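Local coordinates for protein alanine dehydrogenase/pyridine nucleotide transhydrogenase (Mycobacterium smegmatis str. MC2 155, PDB 3P2Y) that probably carries out NAD(H)-dependent hydride transfer as the alpha-1 subunit of a proton-translocating nicotinamide nucleotide transhydrogenase, at residues S136-S141 with V369-I374; I268-A273 with V297-A302; E310-G315 with V323-P328. All blocks are in the same frame, centred on the assembly; numbering follows the deposited sequence.

Contact 1: S136-S141 with V369-I374; sequences SIPRIS and VAASCI
S136 and S372 bring the two backbones closest, 4.6 Å between their CA atoms, where the non-regular chain 136-141 passes the last turn of the helix that ends at S372. The meeting is one of van der Waals contacts. CB of S136 points at the helix end and lies 3.7 Å from A371 O, while the carbonyl oxygen of S136 sits 3.7 Å from S372 CA. Next along the chain, the ring of P138 presents its CG and CD edge to the methyl of A371, CG to CB 3.9 Å. I137 reaches back although its CB points away: with CG1 beside the backbone N (chi1 -64°) and chi2 at -71°, CD1 ends 4.0 Å from S372 CB. The hydroxyl of S372 is turned to the helix itself, where OG bonds to I368 O one turn earlier. This is surface packing that joins a loop of the N-terminal family region to the C-terminal end of the chain. I137 also rests on L350 of helix 336-354 and on I368, and from S372 onward the chain lies beside strand 130-133, S372 sharing a backbone bond with A133 and I374 with A131.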
ATOM      1  N   SER A 136      -1.172  11.009 -28.601  1.00 14.60           N
ATOM      2  CA  SER A 136      -0.909  12.071 -29.583  1.00 14.72           C
ATOM      3  C   SER A 136      -1.879  13.247 -29.477  1.00 14.92           C
ATOM      4  O   SER A 136      -1.816  14.172 -30.308  1.00 14.19           O
ATOM      5  CB  SER A 136      -0.896  11.510 -31.015  1.00 15.11           C
ATOM      6  OG  SER A 136       0.195  10.583 -31.164  1.00 16.80           O
ATOM      7  N   ILE A 137      -2.742  13.236 -28.453  1.00 14.23           N
ATOM      8  CA  ILE A 137      -3.591  14.388 -28.142  1.00 14.67           C
ATOM      9  C   ILE A 137      -2.641  15.558 -27.839  1.00 14.31           C
ATOM     10  O   ILE A 137      -1.761  15.443 -26.995  1.00 14.34           O
ATOM     11  CB  ILE A 137      -4.515  14.117 -26.907  1.00 15.23           C
ATOM     12  CG1 ILE A 137      -5.513  12.978 -27.201  1.00 16.15           C
ATOM     13  CG2 ILE A 137      -5.280  15.404 -26.482  1.00 16.00           C
ATOM     14  CD1 ILE A 137      -6.588  13.347 -28.186  1.00 18.94           C
ATOM     15  N   PRO A 138      -2.790  16.670 -28.567  1.00 15.63           N
ATOM     16  CA  PRO A 138      -1.811  17.744 -28.356  1.00 16.00           C
ATOM     17  C   PRO A 138      -2.011  18.427 -27.014  1.00 16.96           C
ATOM     18  O   PRO A 138      -3.142  18.448 -26.484  1.00 15.95           O
ATOM     19  CB  PRO A 138      -2.062  18.700 -29.540  1.00 16.01           C
ATOM     20  CG  PRO A 138      -3.415  18.387 -30.040  1.00 17.43           C
ATOM     21  CD  PRO A 138      -3.703  16.941 -29.689  1.00 14.15           C
ATOM     22  N   ARG A 139      -0.914  18.970 -26.468  1.00 18.13           N
ATOM     23  CA  ARG A 139      -0.957  19.615 -25.165  1.00 18.75           C
ATOM     24  C   ARG A 139      -1.384  21.065 -25.346  1.00 19.45           C
ATOM     25  O   ARG A 139      -0.572  21.981 -25.257  1.00 19.35           O
ATOM     26  CB  ARG A 139       0.411  19.545 -24.483  1.00 20.82           C
ATOM     27  N   ILE A 140      -2.667  21.243 -25.634  1.00 18.64           N
ATOM     28  CA  ILE A 140      -3.276  22.559 -25.869  1.00 17.92           C
ATOM     29  C   ILE A 140      -4.507  22.707 -24.970  1.00 18.99           C
ATOM     30  O   ILE A 140      -5.081  21.700 -24.495  1.00 17.90           O
ATOM     31  CB  ILE A 140      -3.648  22.786 -27.355  1.00 17.45           C
ATOM     32  CG1 ILE A 140      -4.762  21.817 -27.810  1.00 16.95           C
ATOM     33  CG2 ILE A 140      -2.384  22.709 -28.273  1.00 16.56           C
ATOM     34  CD1 ILE A 140      -5.269  22.085 -29.238  1.00 17.54           C
ATOM     35  N   SER A 141      -4.915  23.956 -24.744  1.00 19.20           N
ATOM     36  CA  SER A 141      -6.016  24.297 -23.827  0.50 19.84           C
ATOM     37  C   SER A 141      -7.295  23.503 -24.109  1.00 19.42           C
ATOM     38  O   SER A 141      -7.919  22.935 -23.195  1.00 19.66           O
ATOM     39  CB  SER A 141      -6.309  25.808 -23.902  0.50 20.21           C
ATOM     40  OG  SER A 141      -7.157  26.227 -22.836  0.50 22.85           O
ATOM     41  N   VAL A 369      -7.923  16.709 -33.770  1.00 16.37           N
ATOM     42  CA  VAL A 369      -8.280  15.604 -34.637  1.00 16.22           C
ATOM     43  C   VAL A 369      -7.118  15.266 -35.586  1.00 16.57           C
ATOM     44  O   VAL A 369      -6.725  14.105 -35.723  1.00 15.90           O
ATOM     45  CB  VAL A 369      -9.596  15.951 -35.421  1.00 16.64           C
ATOM     46  CG1 VAL A 369      -9.940  14.845 -36.454  1.00 18.28           C
ATOM     47  CG2 VAL A 369     -10.766  16.211 -34.429  1.00 16.31           C
ATOM     48  N   ALA A 370      -6.555  16.289 -36.236  1.00 17.57           N
ATOM     49  CA  ALA A 370      -5.438  16.080 -37.147  1.00 18.27           C
ATOM     50  C   ALA A 370      -4.176  15.546 -36.436  1.00 18.40           C
ATOM     51  O   ALA A 370      -3.522  14.629 -36.953  1.00 17.83           O
ATOM     52  CB  ALA A 370      -5.125  17.377 -37.907  1.00 19.79           C
ATOM     53  N   ALA A 371      -3.856  16.106 -35.270  1.00 17.55           N
ATOM     54  CA  ALA A 371      -2.636  15.720 -34.537  1.00 17.57           C
ATOM     55  C   ALA A 371      -2.717  14.307 -33.961  1.00 17.47           C
ATOM     56  O   ALA A 371      -1.709  13.594 -33.916  1.00 17.10           O
ATOM     57  CB  ALA A 371      -2.315  16.719 -33.423  1.00 18.15           C
ATOM     58  N   SER A 372      -3.906  13.908 -33.504  1.00 16.59           N
ATOM     59  CA  SER A 372      -4.039  12.582 -32.872  1.00 15.34           C
ATOM     60  C   SER A 372      -4.289  11.427 -33.855  1.00 15.18           C
ATOM     61  O   SER A 372      -4.125  10.266 -33.483  1.00 13.87           O
ATOM     62  CB  SER A 372      -5.108  12.582 -31.774  1.00 15.57           C
ATOM     63  OG  SER A 372      -6.404  12.841 -32.299  1.00 14.94           O
ATOM     64  N   CYS A 373      -4.697  11.733 -35.087  1.00 14.40           N
ATOM     65  CA  CYS A 373      -5.007  10.672 -36.061  1.00 14.80           C
ATOM     66  C   CYS A 373      -3.697  10.131 -36.603  1.00 15.85           C
ATOM     67  O   CYS A 373      -2.889  10.908 -37.137  1.00 18.46           O
ATOM     68  CB  CYS A 373      -5.840  11.235 -37.212  1.00 14.86           C
ATOM     69  SG  CYS A 373      -6.302   9.963 -38.394  1.00 15.67           S
ATOM     70  N   ILE A 374      -3.476   8.832 -36.477  1.00 14.27           N
ATOM     71  CA  ILE A 374      -2.215   8.243 -36.907  1.00 14.87           C
ATOM     72  C   ILE A 374      -2.299   7.601 -38.290  1.00 16.05           C
ATOM     73  O   ILE A 374      -1.290   7.123 -38.818  1.00 16.08           O
ATOM     74  CB  ILE A 374      -1.658   7.216 -35.880  1.00 14.58           C
ATOM     75  CG1 ILE A 374      -2.601   6.007 -35.710  1.00 14.46           C
ATOM     76  CG2 ILE A 374      -1.360   7.949 -34.559  1.00 13.20           C
ATOM     77  CD1 ILE A 374      -1.967   4.821 -34.900  1.00 16.00           C
TER

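Contact 2: I268-A273 with V297-A302; sequences IVITTA and VVVDLA
Strands 268-271 and 297-300 are the two parallel strands of a beta-alpha-beta unit, with helix 286-290 in the connection, in the Rossmann-type C-terminal domain. Their segment axes run 4.7 Å apart at 12°, and I268, V269, I270 and T271 pair in order with V297, V298, V299 and D300. Four backbone bonds zip them together: V269 N to V297 O, V299 N to V269 O (2.7 Å, N-H...O angle 166°), T271 N to V299 O, and L301 N to T271 O. I270 and V299 share one face of the sheet, with CG1 of I270 4.2 Å from CB of V299; V269 and V298 meet more loosely on the other. On that second face T271 OG1, set between its backbone N and carbonyl carbon (chi1 70°), comes 3.2 Å from D300 OD1, the side chains crossing at a slant. Both atoms bond to N308, OG1 to its OD1 and D300 OD1 to its N, while D300 OD2 bonds to T312 OG1. D300 OD1 also accepts from A302 N at 3.0 Å, closing an Asx turn just past the strand. CD1 of L301 lies alongside CG2 of T272, 4.0 Å away. Strand 186-190 flanks 268-271 and strand 323-326 flanks 297-300, while helix 148-167 packs against I270, V297 and L301.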
ATOM      1  N   ILE A 268      12.497   7.033   0.902  1.00  8.72           N
ATOM      2  CA  ILE A 268      11.692   6.596  -0.236  1.00  8.86           C
ATOM      3  C   ILE A 268      12.106   7.483  -1.386  1.00  9.47           C
ATOM      4  O   ILE A 268      12.102   8.698  -1.235  1.00 10.46           O
ATOM      5  CB  ILE A 268      10.160   6.736   0.029  1.00  8.87           C
ATOM      6  CG1 ILE A 268       9.748   5.802   1.189  1.00 10.75           C
ATOM      7  CG2 ILE A 268       9.369   6.327  -1.249  1.00  9.73           C
ATOM      8  CD1 ILE A 268       8.292   5.937   1.676  1.00 10.32           C
ATOM      9  N   VAL A 269      12.450   6.879  -2.537  1.00  8.93           N
ATOM     10  CA  VAL A 269      12.798   7.647  -3.725  1.00  9.37           C
ATOM     11  C   VAL A 269      11.908   7.134  -4.854  1.00  9.35           C
ATOM     12  O   VAL A 269      11.879   5.908  -5.140  1.00 10.78           O
ATOM     13  CB  VAL A 269      14.304   7.470  -4.120  1.00 10.16           C
ATOM     14  CG1 VAL A 269      14.592   8.189  -5.465  1.00 10.95           C
ATOM     15  CG2 VAL A 269      15.219   7.982  -2.998  1.00  9.94           C
ATOM     16  N   ILE A 270      11.166   8.054  -5.481  1.00  8.69           N
ATOM     17  CA  ILE A 270      10.260   7.686  -6.565  0.70  8.76           C
ATOM     18  C   ILE A 270      10.799   8.344  -7.822  1.00  9.60           C
ATOM     19  O   ILE A 270      11.040   9.556  -7.839  1.00  9.51           O
ATOM     20  CB  ILE A 270       8.818   8.167  -6.263  0.70  9.42           C
ATOM     21  CG1 ILE A 270       8.336   7.535  -4.947  0.70 10.91           C
ATOM     22  CG2 ILE A 270       7.880   7.839  -7.434  0.70  8.88           C
ATOM     23  CD1 ILE A 270       7.008   8.018  -4.437  0.70 11.84           C
ATOM     24  N   THR A 271      11.009   7.540  -8.869  1.00  9.23           N
ATOM     25  CA  THR A 271      11.571   8.084 -10.115  1.00 10.36           C
ATOM     26  C   THR A 271      10.543   7.959 -11.233  1.00 10.93           C
ATOM     27  O   THR A 271       9.887   6.917 -11.370  1.00 11.06           O
ATOM     28  CB  THR A 271      12.904   7.378 -10.509  1.00 10.74           C
ATOM     29  OG1 THR A 271      12.634   6.035 -10.930  1.00  9.83           O
ATOM     30  CG2 THR A 271      13.856   7.320  -9.299  1.00 13.11           C
ATOM     31  N   THR A 272      10.391   9.009 -12.042  1.00 10.64           N
ATOM     32  CA  THR A 272       9.257   9.019 -12.984  1.00 10.70           C
ATOM     33  C   THR A 272       9.659   9.474 -14.384  1.00 12.54           C
ATOM     34  O   THR A 272       8.806   9.549 -15.264  1.00 12.01           O
ATOM     35  CB  THR A 272       8.084   9.954 -12.529  1.00 10.12           C
ATOM     36  OG1 THR A 272       8.442  11.332 -12.765  1.00 12.85           O
ATOM     37  CG2 THR A 272       7.712   9.771 -11.045  1.00  9.32           C
ATOM     38  N   ALA A 273      10.927   9.836 -14.569  1.00 13.59           N
ATOM     39  CA  ALA A 273      11.326  10.543 -15.803  1.00 16.14           C
ATOM     40  C   ALA A 273      11.301   9.631 -17.027  1.00 17.95           C
ATOM     41  O   ALA A 273      11.844   8.509 -17.014  1.00 16.93           O
ATOM     42  CB  ALA A 273      12.671  11.167 -15.646  1.00 16.65           C
ATOM     43  N   VAL A 297      13.485   2.500   0.115  1.00  9.03           N
ATOM     44  CA  VAL A 297      12.877   1.921  -1.091  1.00  8.69           C
ATOM     45  C   VAL A 297      13.046   2.883  -2.261  1.00  9.11           C
ATOM     46  O   VAL A 297      12.848   4.090  -2.103  1.00 10.30           O
ATOM     47  CB  VAL A 297      11.331   1.703  -0.903  1.00  8.44           C
ATOM     48  CG1 VAL A 297      10.693   1.078  -2.153  1.00  8.50           C
ATOM     49  CG2 VAL A 297      11.021   0.797   0.321  1.00  8.48           C
ATOM     50  N   VAL A 298      13.382   2.336  -3.431  1.00  9.19           N
ATOM     51  CA  VAL A 298      13.362   3.072  -4.681  1.00  9.13           C
ATOM     52  C   VAL A 298      12.200   2.521  -5.495  1.00  8.70           C
ATOM     53  O   VAL A 298      12.163   1.311  -5.792  1.00  8.39           O
ATOM     54  CB  VAL A 298      14.678   2.865  -5.512  1.00  9.45           C
ATOM     55  CG1 VAL A 298      14.590   3.552  -6.923  1.00 11.16           C
ATOM     56  CG2 VAL A 298      15.901   3.394  -4.732  1.00  9.87           C
ATOM     57  N   VAL A 299      11.263   3.396  -5.856  1.00  7.09           N
ATOM     58  CA  VAL A 299      10.111   2.993  -6.693  1.00  8.04           C
ATOM     59  C   VAL A 299      10.372   3.621  -8.069  1.00  9.15           C
ATOM     60  O   VAL A 299      10.279   4.839  -8.251  1.00  9.94           O
ATOM     61  CB  VAL A 299       8.773   3.498  -6.134  1.00  7.20           C
ATOM     62  CG1 VAL A 299       7.590   2.940  -7.008  1.00  6.04           C
ATOM     63  CG2 VAL A 299       8.591   3.090  -4.635  1.00  9.16           C
ATOM     64  N   ASP A 300      10.754   2.779  -9.024  1.00  9.15           N
ATOM     65  CA  ASP A 300      11.150   3.214 -10.367  1.00 10.00           C
ATOM     66  C   ASP A 300       9.972   2.969 -11.296  1.00  9.88           C
ATOM     67  O   ASP A 300       9.574   1.813 -11.525  1.00 10.70           O
ATOM     68  CB  ASP A 300      12.396   2.382 -10.765  1.00  9.99           C
ATOM     69  CG  ASP A 300      13.022   2.791 -12.098  1.00 12.86           C
ATOM     70  OD1 ASP A 300      12.408   3.511 -12.914  1.00 12.95           O
ATOM     71  OD2 ASP A 300      14.150   2.295 -12.351  1.00 14.39           O
ATOM     72  N   LEU A 301       9.369   4.045 -11.807  1.00  9.80           N
ATOM     73  CA  LEU A 301       8.200   3.908 -12.679  1.00 10.56           C
ATOM     74  C   LEU A 301       8.557   3.728 -14.145  1.00 11.37           C
ATOM     75  O   LEU A 301       7.670   3.552 -14.974  1.00 12.06           O
ATOM     76  CB  LEU A 301       7.258   5.114 -12.577  1.00 11.08           C
ATOM     77  CG  LEU A 301       6.717   5.447 -11.171  1.00 12.52           C
ATOM     78  CD1 LEU A 301       5.561   6.455 -11.281  1.00 12.76           C
ATOM     79  CD2 LEU A 301       6.271   4.178 -10.477  1.00 14.87           C
ATOM     80  N   ALA A 302       9.844   3.753 -14.454  1.00 11.99           N
ATOM     81  CA  ALA A 302      10.297   3.774 -15.860  1.00 13.03           C
ATOM     82  C   ALA A 302      10.799   2.405 -16.380  1.00 14.47           C
ATOM     83  O   ALA A 302      11.529   2.343 -17.385  1.00 15.84           O
ATOM     84  CB  ALA A 302      11.376   4.862 -16.041  1.00 12.73           C
TER

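Contact 3: E310-G315 with V323-P328; sequences ELTEPG and VTITSP. With EDO (1,2-ethanediol), chain F.
CG2 of T312 presses on CB of S327 at 3.5 Å, close for two carbons. The first torsion of T312 explains the approach: OG1 stands beside the backbone N (chi1 -75°), which puts the CG2 methyl anti to that N and over S327. The methyl branch therefore serves S327, whereas OG1 lies 3.7 Å from CG2 of I325, whose side chain passes at a slant. S327 OG, itself anti to its backbone N, lies 3.3 Å from P314 CA, and the carbonyl oxygen of E313 rests on S327 CB. One direct backbone bond links the segments, G315 N to S327 O at 2.8 Å; its N-H...O angle of 129° makes it weak. A water accepts from E313 N and can donate to I325 O, 3.0 Å away, though other acceptors compete for its protons.

Strand 323-326 is the return arm of a beta hairpin, pairing antiparallel with 317-320 at the edge of the Rossmann-type sheet. The loop 310-315, which leads into 317-320, lies against the C-terminal end of the second arm, 323-326.

Further out, T312 OG1 is held by D300 OD2, fixing the threonine between the loop and the neighbouring strand 297-300, and I325 packs on V298 of that strand and on I318 of 317-320. A 1,2-ethanediol molecule, probably from the crystallisation liquor, lies beside G315 and T326; it makes a weak bond from O1 to G315 O and is also bonded to T317 OG1, and its C2 comes 3.2 Å from T326 OG1, which is bonded to T317 OG1 as well. On the far side of the strand, T326 touches L163 and L167 of helix 148-167, and T324 packs on L66 of the second subunit.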
ATOM      1  N   GLU A 310      19.765   2.121 -12.214  1.00 20.33           N
ATOM      2  CA  GLU A 310      20.679   1.127 -12.783  1.00 21.04           C
ATOM      3  C   GLU A 310      20.402  -0.317 -12.309  1.00 21.11           C
ATOM      4  O   GLU A 310      20.626  -1.281 -13.048  1.00 21.27           O
ATOM      5  CB  GLU A 310      22.121   1.562 -12.461  1.00 23.01           C
ATOM      6  CG  GLU A 310      23.248   0.624 -12.883  1.00 25.80           C
ATOM      7  CD  GLU A 310      24.646   1.200 -12.580  1.00 30.74           C
ATOM      8  OE1 GLU A 310      24.761   2.325 -12.011  1.00 27.62           O
ATOM      9  OE2 GLU A 310      25.634   0.504 -12.910  1.00 33.02           O
ATOM     10  N   LEU A 311      19.913  -0.462 -11.083  1.00 19.04           N
ATOM     11  CA  LEU A 311      19.713  -1.789 -10.505  1.00 18.90           C
ATOM     12  C   LEU A 311      18.285  -2.313 -10.707  1.00 17.63           C
ATOM     13  O   LEU A 311      17.951  -3.411 -10.270  1.00 17.34           O
ATOM     14  CB  LEU A 311      20.095  -1.772  -9.024  1.00 18.38           C
ATOM     15  CG  LEU A 311      21.558  -1.396  -8.747  1.00 20.49           C
ATOM     16  CD1 LEU A 311      21.776  -1.100  -7.272  1.00 22.97           C
ATOM     17  CD2 LEU A 311      22.501  -2.519  -9.233  1.00 23.53           C
ATOM     18  N   THR A 312      17.448  -1.515 -11.366  1.00 17.13           N
ATOM     19  CA  THR A 312      16.060  -1.914 -11.589  1.00 16.64           C
ATOM     20  C   THR A 312      15.918  -3.184 -12.404  1.00 16.69           C
ATOM     21  O   THR A 312      16.560  -3.343 -13.459  1.00 16.50           O
ATOM     22  CB  THR A 312      15.264  -0.759 -12.235  1.00 17.06           C
ATOM     23  OG1 THR A 312      15.024   0.208 -11.224  1.00 17.03           O
ATOM     24  CG2 THR A 312      13.934  -1.228 -12.843  1.00 17.58           C
ATOM     25  N   GLU A 313      15.091  -4.090 -11.896  1.00 15.83           N
ATOM     26  CA  GLU A 313      14.647  -5.257 -12.656  1.00 16.91           C
ATOM     27  C   GLU A 313      13.165  -5.059 -12.997  1.00 16.82           C
ATOM     28  O   GLU A 313      12.303  -5.197 -12.117  1.00 16.18           O
ATOM     29  CB  GLU A 313      14.886  -6.530 -11.843  1.00 16.79           C
ATOM     30  CG  GLU A 313      16.379  -6.770 -11.565  1.00 18.00           C
ATOM     31  CD  GLU A 313      16.648  -8.002 -10.711  1.00 21.24           C
ATOM     32  OE1 GLU A 313      15.837  -8.950 -10.779  1.00 19.52           O
ATOM     33  OE2 GLU A 313      17.682  -8.017  -9.979  1.00 20.64           O
ATOM     34  N   PRO A 314      12.859  -4.718 -14.270  1.00 17.27           N
ATOM     35  CA  PRO A 314      11.483  -4.363 -14.683  1.00 17.07           C
ATOM     36  C   PRO A 314      10.418  -5.390 -14.258  1.00 16.72           C
ATOM     37  O   PRO A 314      10.614  -6.620 -14.428  1.00 16.45           O
ATOM     38  CB  PRO A 314      11.595  -4.252 -16.220  1.00 18.13           C
ATOM     39  CG  PRO A 314      13.024  -3.823 -16.445  1.00 19.43           C
ATOM     40  CD  PRO A 314      13.827  -4.541 -15.377  1.00 18.44           C
ATOM     41  N   GLY A 315       9.349  -4.910 -13.626  1.00 13.94           N
ATOM     42  CA  GLY A 315       8.257  -5.769 -13.169  1.00 13.79           C
ATOM     43  C   GLY A 315       8.540  -6.608 -11.924  1.00 13.92           C
ATOM     44  O   GLY A 315       7.734  -7.452 -11.567  1.00 14.96           O
ATOM     45  N   VAL A 323      18.577  -2.423   0.378  1.00 13.80           N
ATOM     46  CA  VAL A 323      17.711  -1.367  -0.225  1.00 13.28           C
ATOM     47  C   VAL A 323      16.746  -2.005  -1.211  1.00 12.85           C
ATOM     48  O   VAL A 323      17.154  -2.766  -2.110  1.00 13.26           O
ATOM     49  CB  VAL A 323      18.557  -0.254  -0.919  1.00 13.22           C
ATOM     50  CG1 VAL A 323      17.654   0.797  -1.579  1.00 13.19           C
ATOM     51  CG2 VAL A 323      19.496   0.433   0.093  1.00 14.52           C
ATOM     52  N   THR A 324      15.451  -1.712  -1.059  1.00 12.03           N
ATOM     53  CA  THR A 324      14.441  -2.380  -1.892  1.00 11.63           C
ATOM     54  C   THR A 324      14.292  -1.567  -3.180  1.00 11.30           C
ATOM     55  O   THR A 324      14.123  -0.350  -3.131  1.00 12.30           O
ATOM     56  CB  THR A 324      13.080  -2.477  -1.158  1.00 11.56           C
ATOM     57  OG1 THR A 324      13.226  -3.257   0.038  1.00 12.58           O
ATOM     58  CG2 THR A 324      11.974  -3.109  -2.051  1.00 11.54           C
ATOM     59  N   ILE A 325      14.399  -2.225  -4.335  1.00 10.69           N
ATOM     60  CA  ILE A 325      14.227  -1.569  -5.631  0.50 11.15           C
ATOM     61  C   ILE A 325      13.035  -2.211  -6.328  1.00 10.39           C
ATOM     62  O   ILE A 325      13.076  -3.410  -6.631  1.00 11.98           O
ATOM     63  CB  ILE A 325      15.488  -1.748  -6.505  0.50 11.89           C
ATOM     64  CG1 ILE A 325      16.752  -1.543  -5.646  0.50 12.11           C
ATOM     65  CG2 ILE A 325      15.437  -0.810  -7.715  0.50 11.89           C
ATOM     66  CD1 ILE A 325      16.938  -0.100  -5.193  0.50 14.04           C
ATOM     67  N   THR A 326      11.978  -1.437  -6.589  1.00  9.81           N
ATOM     68  CA  THR A 326      10.767  -2.035  -7.162  1.00  9.14           C
ATOM     69  C   THR A 326      10.407  -1.353  -8.470  1.00  9.72           C
ATOM     70  O   THR A 326      10.605  -0.145  -8.599  1.00  9.43           O
ATOM     71  CB  THR A 326       9.596  -2.020  -6.162  1.00  8.72           C
ATOM     72  OG1 THR A 326       8.488  -2.771  -6.691  1.00  9.98           O
ATOM     73  CG2 THR A 326       9.145  -0.546  -5.822  1.00  7.72           C
ATOM     74  N   SER A 327       9.882  -2.124  -9.422  1.00  9.24           N
ATOM     75  CA  SER A 327       9.627  -1.594 -10.757  1.00  9.87           C
ATOM     76  C   SER A 327       8.247  -2.008 -11.263  1.00 10.17           C
ATOM     77  O   SER A 327       8.119  -2.904 -12.137  1.00 13.20           O
ATOM     78  CB  SER A 327      10.755  -2.042 -11.733  1.00 10.93           C
ATOM     79  OG  SER A 327      10.481  -1.623 -13.057  1.00 13.93           O
ATOM     80  N   PRO A 328       7.195  -1.349 -10.761  1.00 11.52           N
ATOM     81  CA  PRO A 328       5.845  -1.662 -11.253  1.00 11.19           C
ATOM     82  C   PRO A 328       5.670  -1.229 -12.682  1.00 11.50           C
ATOM     83  O   PRO A 328       6.111  -0.141 -13.040  1.00 12.29           O
ATOM     84  CB  PRO A 328       4.924  -0.814 -10.367  1.00 10.87           C
ATOM     85  CG  PRO A 328       5.800   0.317  -9.862  1.00 10.47           C
ATOM     86  CD  PRO A 328       7.205  -0.303  -9.715  1.00 10.32           C
TER
HETATM   87  C1  EDO F 365       7.015  -4.795  -9.007  1.00 20.34           C
HETATM   88  O1  EDO F 365       6.891  -6.156  -8.536  1.00 25.38           O
HETATM   89  C2  EDO F 365       5.956  -3.951  -8.299  1.00 23.73           C
HETATM   90  O2  EDO F 365       4.674  -4.590  -8.476  1.00 28.20           O
HETATM   91  O   HOH W   1      13.329  -3.747  -9.588  1.00 13.79           O

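Contacts 2 and 3 are neighbours in one sheet, their centres 9 Å apart, because strands 297-300 and 323-326 lie side by side. They touch through D300 OD2 and T312 OG1, 2.5 Å apart in a probable hydrogen bond, and through V298 N and T324 O at 2.8 Å. Contact 1 stands well apart, its centre 29 Å from that of contact 2 and 33 Å from that of contact 3, across the centre of the chain. Its I137 side chain is about 11 Å from that of D352, a calcium ligand, whereas contacts 2 and 3 lie away from the calcium sites. In contact 2, T272 touches the glycine-rich Rossmann-type pattern, consistent with a nucleotide-binding domain.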